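PDB 3JPZ: lombricine kinase from Urechis caupo, which catalyses the reversible transfer of a phosphoryl group between ATP and the guanidino compound lombricine, as a member of the phosphagen kinase family. Local coordinates for residues I59-V71 with G123-R135. Sequence-based numbering, arbitrary orientation.
Sequences IGLIAGDEESYEV and GIRGLCYPPSCTR
Tyr129 lies against the segment Ala63-Glu66, and most of the close packing gathers around its ring. CD2 and CE2 of the ring lie obliquely against the backbone of 63-66: CE2 is 3.5 Å from Asp65 C, and Ala63 CB touches the same atom at 3.7 Å. With CG anti to its own carbonyl carbon (chi1 -64°), the ring reaches back across this segment until its hydroxyl nears the Tyr69 ring. Pro131 extends this buried patch, its CG pressed unusually close to Ile62 CD1 at 3.4 Å. Ala63 O is enclosed between Tyr129 and Pro131 and has no polar partner in the model. At Gly64 the two segments come so near that Ser132 OG sits 3.1 Å from Gly64 CA.

Toward the partly exposed end, contact passes to long polar side chains. Glu66, extended beyond CG, meets Arg125 side-on in a salt bridge: NE points to OE1 (3.1 Å, 164°) and NH2 to OE2 (2.7 Å), each oxygen offering its syn lone pair. The two planes are 30° apart, and NH2 meets its oxygen tilted from the guanidinium plane. A water links Glu66 OE1 to Gly126 N, while Glu257 takes the other arm of Arg125.

The contact thus ties the N-terminal domain to the connection between strand 113-122 of the large antiparallel sheet and helix 135-149. On the N-terminal side, Asp65 accepts a weak capping bond from Ser68 N at OD1, at the turn into helix 68-71, while OD2 bonds to His40 ND1, and helix 44-53 packs on Ile62 and Ser132.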
loop_
_atom_site.group_PDB
_atom_site.type_symbol
_atom_site.label_atom_id
_atom_site.label_comp_id
_atom_site.label_asym_id
_atom_site.label_seq_id
_atom_site.Cartn_x
_atom_site.Cartn_y
_atom_site.Cartn_z
ATOM N N ILE A 59 -6.805 6.934 -14.123
ATOM C CA ILE A 59 -8.226 7.121 -13.910
ATOM C C ILE A 59 -8.421 7.492 -12.455
ATOM O O ILE A 59 -8.954 8.539 -12.145
ATOM C CB ILE A 59 -9.032 5.851 -14.204
ATOM C CG1 ILE A 59 -8.795 5.381 -15.639
ATOM C CG2 ILE A 59 -10.497 6.120 -13.978
ATOM C CD1 ILE A 59 -9.550 4.107 -15.988
ATOM N N GLY A 60 -7.976 6.611 -11.566
ATOM C CA GLY A 60 -8.002 6.873 -10.139
ATOM C C GLY A 60 -9.282 6.437 -9.454
ATOM O O GLY A 60 -9.451 6.640 -8.251
ATOM N N LEU A 61 -10.194 5.856 -10.222
ATOM C CA LEU A 61 -11.478 5.419 -9.686
ATOM C C LEU A 61 -11.555 3.904 -9.681
ATOM O O LEU A 61 -11.217 3.258 -10.662
ATOM C CB LEU A 61 -12.625 5.990 -10.518
ATOM C CG LEU A 61 -14.028 5.613 -10.048
ATOM C CD1 LEU A 61 -14.286 6.203 -8.671
ATOM C CD2 LEU A 61 -15.082 6.079 -11.043
ATOM N N ILE A 62 -12.021 3.330 -8.580
ATOM C CA ILE A 62 -12.142 1.885 -8.496
ATOM C C ILE A 62 -13.326 1.485 -7.618
ATOM O O ILE A 62 -13.587 2.095 -6.589
ATOM C CB ILE A 62 -10.843 1.254 -7.972
ATOM C CG1 ILE A 62 -10.927 -0.271 -8.054
ATOM C CG2 ILE A 62 -10.567 1.726 -6.553
ATOM C CD1 ILE A 62 -9.584 -0.967 -8.019
ATOM N N ALA A 63 -14.065 0.476 -8.056
ATOM C CA ALA A 63 -15.218 0.009 -7.306
ATOM C C ALA A 63 -14.760 -0.878 -6.174
ATOM O O ALA A 63 -13.926 -1.764 -6.361
ATOM C CB ALA A 63 -16.180 -0.748 -8.225
ATOM N N GLY A 64 -15.291 -0.625 -4.988
ATOM C CA GLY A 64 -15.102 -1.544 -3.888
ATOM C C GLY A 64 -16.020 -2.740 -4.055
ATOM O O GLY A 64 -15.756 -3.825 -3.535
ATOM N N ASP A 65 -17.108 -2.538 -4.784
ATOM C CA ASP A 65 -18.095 -3.588 -4.994
ATOM C C ASP A 65 -19.033 -3.238 -6.148
ATOM O O ASP A 65 -18.956 -2.152 -6.717
ATOM C CB ASP A 65 -18.882 -3.861 -3.706
ATOM C CG ASP A 65 -19.789 -2.698 -3.285
ATOM O OD1 ASP A 65 -19.798 -1.639 -3.947
ATOM O OD2 ASP A 65 -20.510 -2.852 -2.273
ATOM N N GLU A 66 -19.912 -4.169 -6.496
ATOM C CA GLU A 66 -20.763 -4.005 -7.665
ATOM C C GLU A 66 -21.637 -2.781 -7.467
ATOM O O GLU A 66 -21.893 -2.017 -8.402
ATOM C CB GLU A 66 -21.629 -5.250 -7.871
ATOM C CG GLU A 66 -22.738 -5.065 -8.876
ATOM C CD GLU A 66 -23.349 -6.377 -9.325
ATOM O OE1 GLU A 66 -23.138 -7.410 -8.654
ATOM O OE2 GLU A 66 -24.044 -6.372 -10.355
ATOM N N GLU A 67 -22.059 -2.595 -6.222
ATOM C CA GLU A 67 -22.980 -1.538 -5.858
ATOM C C GLU A 67 -22.323 -0.169 -6.026
ATOM O O GLU A 67 -22.998 0.847 -6.143
ATOM C CB GLU A 67 -23.450 -1.743 -4.415
ATOM C CG GLU A 67 -24.488 -2.864 -4.235
ATOM C CD GLU A 67 -23.886 -4.271 -4.211
ATOM O OE1 GLU A 67 -22.658 -4.424 -4.378
ATOM O OE2 GLU A 67 -24.652 -5.241 -4.021
ATOM N N SER A 68 -21.000 -0.152 -6.047
ATOM C CA SER A 68 -20.259 1.088 -6.229
ATOM C C SER A 68 -20.720 1.860 -7.455
ATOM O O SER A 68 -20.805 3.081 -7.426
ATOM C CB SER A 68 -18.768 0.799 -6.350
ATOM O OG SER A 68 -18.218 0.462 -5.094
ATOM N N TYR A 69 -21.017 1.155 -8.535
ATOM C CA TYR A 69 -21.406 1.815 -9.781
ATOM C C TYR A 69 -22.733 2.566 -9.673
ATOM O O TYR A 69 -22.959 3.545 -10.375
ATOM C CB TYR A 69 -21.437 0.798 -10.923
ATOM C CG TYR A 69 -20.052 0.395 -11.372
ATOM C CD1 TYR A 69 -19.347 1.174 -12.277
ATOM C CD2 TYR A 69 -19.439 -0.742 -10.874
ATOM C CE1 TYR A 69 -18.081 0.821 -12.685
ATOM C CE2 TYR A 69 -18.176 -1.105 -11.279
ATOM C CZ TYR A 69 -17.501 -0.316 -12.190
ATOM O OH TYR A 69 -16.234 -0.654 -12.609
ATOM N N GLU A 70 -23.616 2.127 -8.788
ATOM C CA GLU A 70 -24.885 2.821 -8.645
ATOM C C GLU A 70 -24.852 3.860 -7.516
ATOM O O GLU A 70 -25.290 4.983 -7.712
ATOM C CB GLU A 70 -26.039 1.832 -8.471
ATOM C CG GLU A 70 -25.819 0.783 -7.412
ATOM C CD GLU A 70 -27.114 0.134 -6.965
ATOM O OE1 GLU A 70 -27.974 -0.139 -7.830
ATOM O OE2 GLU A 70 -27.273 -0.100 -5.747
ATOM N N VAL A 71 -24.319 3.504 -6.351
ATOM C CA VAL A 71 -24.296 4.434 -5.223
ATOM C C VAL A 71 -23.466 5.674 -5.553
ATOM O O VAL A 71 -23.829 6.791 -5.187
ATOM C CB VAL A 71 -23.763 3.763 -3.941
ATOM C CG1 VAL A 71 -23.478 4.804 -2.861
ATOM C CG2 VAL A 71 -24.760 2.743 -3.442
ATOM N N GLY A 123 -16.384 -10.789 -12.141
ATOM C CA GLY A 123 -16.652 -10.686 -10.720
ATOM C C GLY A 123 -17.722 -11.692 -10.332
ATOM O O GLY A 123 -18.525 -12.102 -11.168
ATOM N N ILE A 124 -17.720 -12.107 -9.071
ATOM C CA ILE A 124 -18.737 -13.015 -8.561
ATOM C C ILE A 124 -19.756 -12.206 -7.765
ATOM O O ILE A 124 -19.421 -11.599 -6.751
ATOM C CB ILE A 124 -18.102 -14.100 -7.673
ATOM C CG1 ILE A 124 -16.913 -14.756 -8.394
ATOM C CG2 ILE A 124 -19.134 -15.149 -7.273
ATOM C CD1 ILE A 124 -17.268 -15.417 -9.722
ATOM N N ARG A 125 -20.994 -12.168 -8.238
ATOM C CA ARG A 125 -22.015 -11.322 -7.627
ATOM C C ARG A 125 -22.214 -11.685 -6.159
ATOM O O ARG A 125 -22.139 -12.855 -5.779
ATOM C CB ARG A 125 -23.338 -11.422 -8.391
ATOM C CG ARG A 125 -24.479 -10.645 -7.751
ATOM C CD ARG A 125 -25.598 -10.390 -8.744
ATOM N NE ARG A 125 -25.224 -9.391 -9.740
ATOM C CZ ARG A 125 -25.851 -9.214 -10.898
ATOM N NH1 ARG A 125 -26.889 -9.971 -11.223
ATOM N NH2 ARG A 125 -25.441 -8.279 -11.736
ATOM N N GLY A 126 -22.447 -10.666 -5.340
ATOM C CA GLY A 126 -22.595 -10.844 -3.911
ATOM C C GLY A 126 -21.319 -10.586 -3.131
ATOM O O GLY A 126 -21.354 -10.529 -1.902
ATOM N N LEU A 127 -20.197 -10.415 -3.829
ATOM C CA LEU A 127 -18.901 -10.351 -3.164
ATOM C C LEU A 127 -18.068 -9.146 -3.594
ATOM O O LEU A 127 -17.956 -8.836 -4.782
ATOM C CB LEU A 127 -18.115 -11.621 -3.436
ATOM C CG LEU A 127 -18.820 -12.906 -2.993
ATOM C CD1 LEU A 127 -18.111 -14.113 -3.559
ATOM C CD2 LEU A 127 -18.884 -12.981 -1.481
ATOM N N CYS A 128 -17.457 -8.490 -2.615
ATOM C CA CYS A 128 -16.689 -7.286 -2.886
ATOM C C CYS A 128 -15.478 -7.580 -3.749
ATOM O O CYS A 128 -14.838 -8.611 -3.613
ATOM C CB CYS A 128 -16.259 -6.623 -1.576
ATOM S SG CYS A 128 -17.589 -5.704 -0.787
ATOM N N TYR A 129 -15.183 -6.654 -4.648
ATOM C CA TYR A 129 -13.921 -6.649 -5.362
ATOM C C TYR A 129 -12.727 -6.578 -4.410
ATOM O O TYR A 129 -12.867 -6.207 -3.248
ATOM C CB TYR A 129 -13.880 -5.443 -6.290
ATOM C CG TYR A 129 -14.924 -5.457 -7.377
ATOM C CD1 TYR A 129 -15.043 -6.537 -8.247
ATOM C CD2 TYR A 129 -15.765 -4.373 -7.563
ATOM C CE1 TYR A 129 -15.989 -6.538 -9.254
ATOM C CE2 TYR A 129 -16.711 -4.370 -8.559
ATOM C CZ TYR A 129 -16.818 -5.455 -9.403
ATOM O OH TYR A 129 -17.759 -5.434 -10.401
ATOM N N PRO A 130 -11.534 -6.910 -4.917
ATOM C CA PRO A 130 -10.266 -6.881 -4.176
ATOM C C PRO A 130 -10.010 -5.619 -3.342
ATOM O O PRO A 130 -9.396 -5.724 -2.291
ATOM C CB PRO A 130 -9.226 -6.996 -5.287
ATOM C CG PRO A 130 -9.905 -7.836 -6.314
ATOM C CD PRO A 130 -11.352 -7.422 -6.285
ATOM N N PRO A 131 -10.455 -4.441 -3.803
ATOM C CA PRO A 131 -10.160 -3.272 -2.972
ATOM C C PRO A 131 -10.841 -3.315 -1.603
ATOM O O PRO A 131 -10.269 -2.790 -0.646
ATOM C CB PRO A 131 -10.695 -2.095 -3.809
ATOM C CG PRO A 131 -10.722 -2.614 -5.218
ATOM C CD PRO A 131 -11.099 -4.068 -5.070
ATOM N N SER A 132 -12.014 -3.942 -1.512
ATOM C CA SER A 132 -12.847 -3.855 -0.315
ATOM C C SER A 132 -13.237 -5.203 0.291
ATOM O O SER A 132 -13.900 -5.243 1.319
ATOM C CB SER A 132 -14.126 -3.085 -0.634
ATOM O OG SER A 132 -13.832 -1.770 -1.065
ATOM N N CYS A 133 -12.833 -6.299 -0.337
ATOM C CA CYS A 133 -13.241 -7.619 0.125
ATOM C C CYS A 133 -12.480 -8.035 1.376
ATOM O O CYS A 133 -11.287 -7.773 1.513
ATOM C CB CYS A 133 -13.007 -8.661 -0.965
ATOM S SG CYS A 133 -11.251 -8.910 -1.348
ATOM N N THR A 134 -13.175 -8.706 2.286
ATOM C CA THR A 134 -12.533 -9.240 3.465
ATOM C C THR A 134 -11.783 -10.495 3.050
ATOM O O THR A 134 -11.992 -11.000 1.949
ATOM C CB THR A 134 -13.575 -9.626 4.528
ATOM O OG1 THR A 134 -14.545 -10.499 3.937
ATOM C CG2 THR A 134 -14.272 -8.395 5.072
ATOM N N ARG A 135 -10.912 -10.991 3.924
ATOM C CA ARG A 135 -10.279 -12.296 3.738
ATOM C C ARG A 135 -11.315 -13.408 3.555
ATOM O O ARG A 135 -11.087 -14.356 2.809
ATOM C CB ARG A 135 -9.402 -12.637 4.941
ATOM C CG ARG A 135 -7.990 -12.094 4.858
ATOM C CD ARG A 135 -7.196 -12.550 6.060
ATOM N NE ARG A 135 -7.836 -12.119 7.293
ATOM C CZ ARG A 135 -7.621 -10.948 7.880
ATOM N NH1 ARG A 135 -8.257 -10.644 9.008
ATOM N NH2 ARG A 135 -6.768 -10.086 7.342
HETATM O O HOH W 1 -22.252 -7.996 -6.415
#